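Local coordinates for outer surface protein (Bacillus cereus ATCC 14579, PDB 1X7F) that is of unknown function but is probably a 6-phospho-N-acetylmuramidase that cleaves 6-phospho-MurNAc compounds in the recycling of cell-wall sugars, at residues I31-E36 with M44-A49; L292-G297 with G376-F381. All coordinates share one frame; numbering follows the deposited sequence.

Interaction 1: residues I31-E36 with M44-A49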
ATOM      1  N   ILE A  31      -9.997   2.564  -6.097  1.00 34.15           N
ATOM      2  CA  ILE A  31     -10.673   3.812  -5.692  1.00 33.93           C
ATOM      3  C   ILE A  31     -12.034   3.455  -5.096  1.00 34.65           C
ATOM      4  O   ILE A  31     -12.614   2.413  -5.435  1.00 33.84           O
ATOM      5  CB  ILE A  31     -10.896   4.759  -6.917  1.00 35.24           C
ATOM      6  CG1 ILE A  31     -11.463   3.978  -8.128  1.00 33.71           C
ATOM      7  CG2 ILE A  31      -9.599   5.491  -7.280  1.00 35.49           C
ATOM      8  CD1 ILE A  31     -12.218   4.829  -9.184  1.00 32.50           C
ATOM      9  N   SER A  32     -12.562   4.317  -4.227  1.00 35.05           N
ATOM     10  CA  SER A  32     -13.918   4.103  -3.714  1.00 34.77           C
ATOM     11  C   SER A  32     -14.893   5.076  -4.339  1.00 35.63           C
ATOM     12  O   SER A  32     -14.509   6.202  -4.655  1.00 36.53           O
ATOM     13  CB  SER A  32     -13.953   4.214  -2.186  1.00 34.35           C
ATOM     14  OG  SER A  32     -13.242   3.137  -1.611  1.00 32.13           O
ATOM     15  N   LEU A  33     -16.146   4.634  -4.518  1.00 35.93           N
ATOM     16  CA  LEU A  33     -17.249   5.497  -4.955  1.00 36.27           C
ATOM     17  C   LEU A  33     -18.410   5.488  -3.961  1.00 36.22           C
ATOM     18  O   LEU A  33     -18.647   4.497  -3.272  1.00 36.00           O
ATOM     19  CB  LEU A  33     -17.781   5.084  -6.346  1.00 36.68           C
ATOM     20  CG  LEU A  33     -16.807   5.067  -7.528  1.00 37.36           C
ATOM     21  CD1 LEU A  33     -17.545   4.644  -8.787  1.00 38.99           C
ATOM     22  CD2 LEU A  33     -16.162   6.424  -7.722  1.00 37.13           C
ATOM     23  N   TYR A  34     -19.130   6.606  -3.899  1.00 36.13           N
ATOM     24  CA  TYR A  34     -20.329   6.732  -3.067  1.00 35.37           C
ATOM     25  C   TYR A  34     -21.313   7.511  -3.906  1.00 35.35           C
ATOM     26  O   TYR A  34     -21.534   8.700  -3.669  1.00 35.59           O
ATOM     27  CB  TYR A  34     -20.019   7.438  -1.726  1.00 35.40           C
ATOM     28  CG  TYR A  34     -18.882   6.766  -0.977  1.00 35.25           C
ATOM     29  CD1 TYR A  34     -17.564   7.159  -1.177  1.00 33.63           C
ATOM     30  CD2 TYR A  34     -19.127   5.700  -0.115  1.00 35.04           C
ATOM     31  CE1 TYR A  34     -16.509   6.522  -0.516  1.00 36.52           C
ATOM     32  CE2 TYR A  34     -18.086   5.049   0.535  1.00 36.54           C
ATOM     33  CZ  TYR A  34     -16.783   5.467   0.336  1.00 35.93           C
ATOM     34  OH  TYR A  34     -15.760   4.821   0.982  1.00 36.49           O
ATOM     35  N   PRO A  35     -21.898   6.845  -4.907  1.00 35.51           N
ATOM     36  CA  PRO A  35     -22.689   7.535  -5.921  1.00 35.68           C
ATOM     37  C   PRO A  35     -23.834   8.394  -5.371  1.00 35.66           C
ATOM     38  O   PRO A  35     -24.173   9.418  -5.972  1.00 34.90           O
ATOM     39  CB  PRO A  35     -23.217   6.387  -6.792  1.00 36.02           C
ATOM     40  CG  PRO A  35     -22.212   5.309  -6.600  1.00 35.30           C
ATOM     41  CD  PRO A  35     -21.869   5.389  -5.145  1.00 34.85           C
ATOM     42  N   GLU A  36     -24.414   7.993  -4.242  0.50 35.96           N
ATOM     43  CA  GLU A  36     -25.534   8.746  -3.659  0.50 36.73           C
ATOM     44  C   GLU A  36     -25.102  10.112  -3.122  0.50 37.03           C
ATOM     45  O   GLU A  36     -25.920  11.024  -3.017  0.50 37.08           O
ATOM     46  CB  GLU A  36     -26.258   7.931  -2.581  0.50 36.64           C
ATOM     47  CG  GLU A  36     -25.481   7.730  -1.292  0.50 36.93           C
ATOM     48  CD  GLU A  36     -26.055   6.615  -0.450  0.50 37.19           C
ATOM     49  OE1 GLU A  36     -25.808   5.437  -0.787  0.50 37.04           O
ATOM     50  OE2 GLU A  36     -26.746   6.916   0.548  0.50 37.43           O
ATOM     51  N   MET A  44     -18.090   8.929 -13.078  1.00 34.90           N
ATOM     52  CA  MET A  44     -17.596   8.368 -14.334  1.00 34.97           C
ATOM     53  C   MET A  44     -16.310   9.062 -14.769  1.00 34.57           C
ATOM     54  O   MET A  44     -15.374   8.406 -15.207  1.00 35.12           O
ATOM     55  CB  MET A  44     -18.677   8.405 -15.431  1.00 34.70           C
ATOM     56  CG  MET A  44     -19.796   7.395 -15.192  1.00 34.42           C
ATOM     57  SD  MET A  44     -20.943   7.120 -16.542  1.00 36.17           S
ATOM     58  CE  MET A  44     -21.887   8.652 -16.566  1.00 37.44           C
ATOM     59  N   ALA A  45     -16.263  10.384 -14.622  1.00 34.55           N
ATOM     60  CA  ALA A  45     -15.043  11.148 -14.863  1.00 35.24           C
ATOM     61  C   ALA A  45     -13.874  10.679 -13.959  1.00 35.72           C
ATOM     62  O   ALA A  45     -12.724  10.589 -14.406  1.00 37.03           O
ATOM     63  CB  ALA A  45     -15.313  12.642 -14.698  1.00 34.82           C
ATOM     64  N   TYR A  46     -14.187  10.348 -12.712  1.00 35.41           N
ATOM     65  CA  TYR A  46     -13.205   9.861 -11.726  1.00 35.39           C
ATOM     66  C   TYR A  46     -12.635   8.486 -12.069  1.00 34.81           C
ATOM     67  O   TYR A  46     -11.424   8.270 -11.978  1.00 35.36           O
ATOM     68  CB  TYR A  46     -13.873   9.802 -10.354  1.00 35.22           C
ATOM     69  CG  TYR A  46     -12.984   9.488  -9.169  1.00 35.46           C
ATOM     70  CD1 TYR A  46     -11.821  10.213  -8.923  1.00 35.26           C
ATOM     71  CD2 TYR A  46     -13.357   8.504  -8.247  1.00 38.05           C
ATOM     72  CE1 TYR A  46     -11.026   9.944  -7.812  1.00 37.01           C
ATOM     73  CE2 TYR A  46     -12.578   8.230  -7.120  1.00 38.66           C
ATOM     74  CZ  TYR A  46     -11.406   8.952  -6.913  1.00 37.24           C
ATOM     75  OH  TYR A  46     -10.640   8.703  -5.792  1.00 34.92           O
ATOM     76  N   ILE A  47     -13.525   7.562 -12.421  1.00 34.66           N
ATOM     77  CA  ILE A  47     -13.161   6.246 -12.937  1.00 34.35           C
ATOM     78  C   ILE A  47     -12.209   6.407 -14.124  1.00 35.51           C
ATOM     79  O   ILE A  47     -11.185   5.727 -14.194  1.00 35.13           O
ATOM     80  CB  ILE A  47     -14.445   5.461 -13.345  1.00 34.52           C
ATOM     81  CG1 ILE A  47     -15.223   4.989 -12.104  1.00 33.55           C
ATOM     82  CG2 ILE A  47     -14.126   4.282 -14.293  1.00 33.15           C
ATOM     83  CD1 ILE A  47     -16.669   4.545 -12.424  1.00 32.89           C
ATOM     84  N   SER A  48     -12.548   7.314 -15.048  1.00 35.98           N
ATOM     85  CA  SER A  48     -11.682   7.615 -16.192  1.00 36.82           C
ATOM     86  C   SER A  48     -10.299   8.127 -15.752  1.00 36.85           C
ATOM     87  O   SER A  48      -9.281   7.668 -16.271  1.00 37.64           O
ATOM     88  CB  SER A  48     -12.351   8.623 -17.134  1.00 36.44           C
ATOM     89  OG  SER A  48     -13.339   7.995 -17.936  1.00 38.12           O
ATOM     90  N   ALA A  49     -10.293   9.080 -14.814  1.00 36.05           N
ATOM     91  CA  ALA A  49      -9.084   9.650 -14.220  1.00 36.38           C
ATOM     92  C   ALA A  49      -8.206   8.594 -13.557  1.00 36.49           C
ATOM     93  O   ALA A  49      -7.011   8.548 -13.807  1.00 37.43           O
ATOM     94  CB  ALA A  49      -9.447  10.754 -13.189  1.00 36.19           C
TER
HETATM   95  O   HOH W   1     -11.880   6.997  -4.103  1.00 21.42           O
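Leu-33 and Ile-31 reach from the strand to Tyr-46 and Ile-47 of the helix, and most of what joins them is apolar. The CD2 methyl of Leu-33 meets the Tyr-46 ring at its edge, in plane, 3.5 Å from CD2 of the tyrosine. The other methyl of Leu-33, CD1, turns to Ile-47 and lies 3.7 Å from CD1 of that residue, the two side chains crossing at about a right angle. Ile-31 slides past Tyr-46 in the opposite direction: CG2 sits 3.7 Å from the phenol OH, while CB is 3.9 Å from CE2. With chi1 at 46°, CG1 of Ile-31 is wedged between its own backbone N and carbonyl carbon, and this carries CD1 down to the helix, 4.2 Å from Ile-47 CG1.

This is the first strand-helix step of a beta-alpha-beta unit in an eight-stranded parallel sheet of TIM-barrel type; residues 44-49 of the helix run antiparallel to strand residues 31-33 (174°), and strand 55-62 follows.

The polar link is a bridging water. It accepts the N-H of Ser-32 at 2.8 Å and hydrogen-bonds to Tyr-46 OH at 2.7 Å, lying in the ring plane at the phenol end. Ala-254 N also bonds to that OH, and Tyr-253 packs edge-to-face with the ring. Helix 74-85 adds Ile-79 against Leu-33 and His-82 against Ile-47.

Interaction 2: residues L292-G297 with G376-F381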
ATOM      1  N   LEU A 292      20.367  -0.659  -7.871  1.00 41.16           N
ATOM      2  CA  LEU A 292      19.474  -1.481  -7.084  1.00 40.25           C
ATOM      3  C   LEU A 292      20.260  -1.954  -5.860  1.00 39.83           C
ATOM      4  O   LEU A 292      21.148  -2.811  -5.963  1.00 40.12           O
ATOM      5  CB  LEU A 292      18.965  -2.660  -7.921  1.00 40.69           C
ATOM      6  CG  LEU A 292      18.068  -3.719  -7.268  1.00 42.32           C
ATOM      7  CD1 LEU A 292      16.951  -3.095  -6.415  1.00 40.53           C
ATOM      8  CD2 LEU A 292      17.487  -4.655  -8.336  1.00 40.14           C
ATOM      9  N   HIS A 293      19.947  -1.366  -4.707  1.00 38.14           N
ATOM     10  CA  HIS A 293      20.636  -1.672  -3.470  1.00 37.59           C
ATOM     11  C   HIS A 293      20.108  -2.946  -2.835  1.00 37.20           C
ATOM     12  O   HIS A 293      18.929  -3.273  -2.974  1.00 37.21           O
ATOM     13  CB  HIS A 293      20.522  -0.500  -2.496  1.00 37.95           C
ATOM     14  CG  HIS A 293      21.074   0.774  -3.043  1.00 39.00           C
ATOM     15  ND1 HIS A 293      22.430   0.992  -3.180  1.00 36.45           N
ATOM     16  CD2 HIS A 293      20.457   1.877  -3.532  1.00 38.31           C
ATOM     17  CE1 HIS A 293      22.623   2.188  -3.714  1.00 39.26           C
ATOM     18  NE2 HIS A 293      21.443   2.744  -3.938  1.00 39.18           N
ATOM     19  N   VAL A 294      21.000  -3.679  -2.174  1.00 35.80           N
ATOM     20  CA  VAL A 294      20.625  -4.872  -1.430  1.00 35.23           C
ATOM     21  C   VAL A 294      21.248  -4.703  -0.054  1.00 35.24           C
ATOM     22  O   VAL A 294      22.434  -4.388   0.043  1.00 34.42           O
ATOM     23  CB  VAL A 294      21.142  -6.187  -2.093  1.00 35.30           C
ATOM     24  CG1 VAL A 294      20.815  -7.411  -1.216  1.00 35.73           C
ATOM     25  CG2 VAL A 294      20.552  -6.367  -3.478  1.00 34.59           C
ATOM     26  N   ARG A 295      20.446  -4.857   1.000  1.00 35.72           N
ATOM     27  CA  ARG A 295      20.990  -4.936   2.355  1.00 36.64           C
ATOM     28  C   ARG A 295      21.688  -6.276   2.500  1.00 36.86           C
ATOM     29  O   ARG A 295      21.045  -7.326   2.393  1.00 36.67           O
ATOM     30  CB  ARG A 295      19.890  -4.805   3.413  1.00 36.99           C
ATOM     31  CG  ARG A 295      20.437  -4.645   4.836  1.00 37.44           C
ATOM     32  CD  ARG A 295      19.381  -4.410   5.925  1.00 37.86           C
ATOM     33  NE  ARG A 295      20.013  -4.091   7.213  1.00 41.04           N
ATOM     34  CZ  ARG A 295      19.368  -4.006   8.375  1.00 42.67           C
ATOM     35  NH1 ARG A 295      20.037  -3.710   9.480  1.00 40.17           N
ATOM     36  NH2 ARG A 295      18.058  -4.215   8.437  1.00 40.79           N
ATOM     37  N   ARG A 296      23.001  -6.253   2.723  1.00 37.94           N
ATOM     38  CA  ARG A 296      23.720  -7.513   2.932  1.00 40.04           C
ATOM     39  C   ARG A 296      23.124  -8.272   4.122  1.00 39.56           C
ATOM     40  O   ARG A 296      22.906  -7.691   5.206  1.00 40.61           O
ATOM     41  CB  ARG A 296      25.237  -7.321   3.082  1.00 39.77           C
ATOM     42  CG  ARG A 296      26.019  -8.596   2.700  1.00 41.56           C
ATOM     43  CD  ARG A 296      27.533  -8.445   2.690  1.00 42.17           C
ATOM     44  NE  ARG A 296      28.102  -8.347   4.041  1.00 46.83           N
ATOM     45  CZ  ARG A 296      29.319  -7.891   4.324  1.00 46.24           C
ATOM     46  NH1 ARG A 296      30.123  -7.455   3.361  1.00 48.23           N
ATOM     47  NH2 ARG A 296      29.737  -7.869   5.578  1.00 48.48           N
ATOM     48  N   GLY A 297      22.866  -9.553   3.898  1.00 38.51           N
ATOM     49  CA  GLY A 297      22.164 -10.413   4.837  1.00 39.43           C
ATOM     50  C   GLY A 297      22.676 -10.543   6.261  1.00 39.65           C
ATOM     51  O   GLY A 297      21.875 -10.784   7.169  1.00 40.65           O
ATOM     52  N   GLY A 376      15.005  -5.566   5.306  1.00 35.14           N
ATOM     53  CA  GLY A 376      15.625  -6.621   6.093  1.00 34.63           C
ATOM     54  C   GLY A 376      16.828  -7.246   5.408  1.00 34.92           C
ATOM     55  O   GLY A 376      17.338  -6.733   4.397  1.00 34.55           O
ATOM     56  N   ALA A 377      17.274  -8.361   5.976  1.00 34.60           N
ATOM     57  CA  ALA A 377      18.354  -9.155   5.429  1.00 35.38           C
ATOM     58  C   ALA A 377      18.062  -9.536   3.971  1.00 35.47           C
ATOM     59  O   ALA A 377      17.077 -10.211   3.699  1.00 35.67           O
ATOM     60  CB  ALA A 377      18.557 -10.402   6.291  1.00 34.09           C
ATOM     61  N   TRP A 378      18.909  -9.067   3.051  1.00 36.14           N
ATOM     62  CA  TRP A 378      18.842  -9.415   1.608  1.00 37.33           C
ATOM     63  C   TRP A 378      17.773  -8.667   0.774  1.00 37.52           C
ATOM     64  O   TRP A 378      17.565  -8.976  -0.401  1.00 38.88           O
ATOM     65  CB  TRP A 378      18.704 -10.933   1.396  1.00 35.59           C
ATOM     66  CG  TRP A 378      19.845 -11.759   1.943  1.00 36.90           C
ATOM     67  CD1 TRP A 378      19.749 -12.823   2.807  1.00 35.75           C
ATOM     68  CD2 TRP A 378      21.244 -11.613   1.647  1.00 35.65           C
ATOM     69  NE1 TRP A 378      20.995 -13.341   3.065  1.00 34.56           N
ATOM     70  CE2 TRP A 378      21.932 -12.624   2.365  1.00 35.79           C
ATOM     71  CE3 TRP A 378      21.991 -10.733   0.840  1.00 36.55           C
ATOM     72  CZ2 TRP A 378      23.329 -12.772   2.311  1.00 34.76           C
ATOM     73  CZ3 TRP A 378      23.387 -10.877   0.791  1.00 36.66           C
ATOM     74  CH2 TRP A 378      24.035 -11.894   1.523  1.00 36.54           C
ATOM     75  N   THR A 379      17.104  -7.705   1.389  1.00 37.64           N
ATOM     76  CA  THR A 379      16.070  -6.913   0.737  1.00 37.72           C
ATOM     77  C   THR A 379      16.683  -5.986  -0.318  1.00 37.32           C
ATOM     78  O   THR A 379      17.652  -5.276  -0.060  1.00 37.32           O
ATOM     79  CB  THR A 379      15.306  -6.076   1.806  1.00 37.52           C
ATOM     80  OG1 THR A 379      14.629  -6.959   2.699  1.00 37.68           O
ATOM     81  CG2 THR A 379      14.163  -5.251   1.185  1.00 38.62           C
ATOM     82  N   GLN A 380      16.102  -6.007  -1.504  1.00 36.78           N
ATOM     83  CA  GLN A 380      16.407  -5.022  -2.526  1.00 36.74           C
ATOM     84  C   GLN A 380      15.565  -3.790  -2.293  1.00 35.72           C
ATOM     85  O   GLN A 380      14.404  -3.897  -1.909  1.00 35.22           O
ATOM     86  CB  GLN A 380      16.081  -5.587  -3.901  1.00 36.54           C
ATOM     87  CG  GLN A 380      16.755  -6.890  -4.174  1.00 39.47           C
ATOM     88  CD  GLN A 380      16.267  -7.531  -5.452  1.00 44.80           C
ATOM     89  OE1 GLN A 380      15.108  -7.367  -5.845  1.00 45.63           O
ATOM     90  NE2 GLN A 380      17.146  -8.272  -6.099  1.00 47.69           N
ATOM     91  N   PHE A 381      16.153  -2.622  -2.531  1.00 35.06           N
ATOM     92  CA  PHE A 381      15.421  -1.363  -2.501  1.00 34.31           C
ATOM     93  C   PHE A 381      16.119  -0.396  -3.447  1.00 34.47           C
ATOM     94  O   PHE A 381      17.273  -0.619  -3.809  1.00 34.94           O
ATOM     95  CB  PHE A 381      15.326  -0.806  -1.064  1.00 35.03           C
ATOM     96  CG  PHE A 381      16.649  -0.446  -0.467  1.00 33.84           C
ATOM     97  CD1 PHE A 381      17.103   0.868  -0.499  1.00 34.29           C
ATOM     98  CD2 PHE A 381      17.463  -1.425   0.090  1.00 34.46           C
ATOM     99  CE1 PHE A 381      18.354   1.206   0.025  1.00 35.04           C
ATOM    100  CE2 PHE A 381      18.712  -1.105   0.612  1.00 33.67           C
ATOM    101  CZ  PHE A 381      19.157   0.217   0.587  1.00 35.86           C
TER
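The carbonyl oxygen of Arg-295 receives the shortest hydrogen bond here, 2.8 Å from Trp-378 N, though the N-H is well off line at 134°. The N-H of the same arginine gives a straighter bond to Thr-379 O (3.0 Å, 160°), one residue further along the other segment. His-293 and Phe-381 then exchange backbone bonds in both directions, each of 2.9 Å between N and O. The carbonyl of His-293 has a further neighbour in Gln-380 CA, a CA-H...O contact.

Phe-381 holds CG between its backbone N and carbonyl carbon (chi1 64°), and the ring leans over the histidine side: His-293 CB lies above its face, 3.7 Å from the ring centroid, a CH-pi contact. The imidazole is slid aside and barely overlaps the phenyl; Ser-306 OG and Thr-288 O hold its two nitrogens. On the other face of the sheet, Val-294 and Gln-380 run side by side, CG2 to CG. Trp-378 folds its indole back across the loop, laying a face on Gly-297, whose CA is 3.5 Å from the centroid of the five-membered ring. Arg-295, extended, passes Gly-376 O with CB and CD and bonds to Val-375 O through NH2.

The type II turn 376-379 leads into an antiparallel pairing that places short strand 293-294 at the edge of the mixed sheet in the C-terminal region, beside strand 380-384.

Interaction 1 and interaction 2 lie in the N-terminal and C-terminal parts of the chain and do not touch: their centres are 39 Å apart, their nearest atoms about 26 Å, and they lie on opposite sides of the chain's centre. They also come in series, the first closing within the opening beta-alpha-beta unit before the second begins. Residues 31-36 and 44-49 join neighbouring parts of the chain through side chains and a water, whereas 292-297 and 376-381 bring together distant parts largely through backbone bonds. One packs a helix onto a parallel sheet; the other pairs an edge strand of a mixed sheet with the chain's last strand.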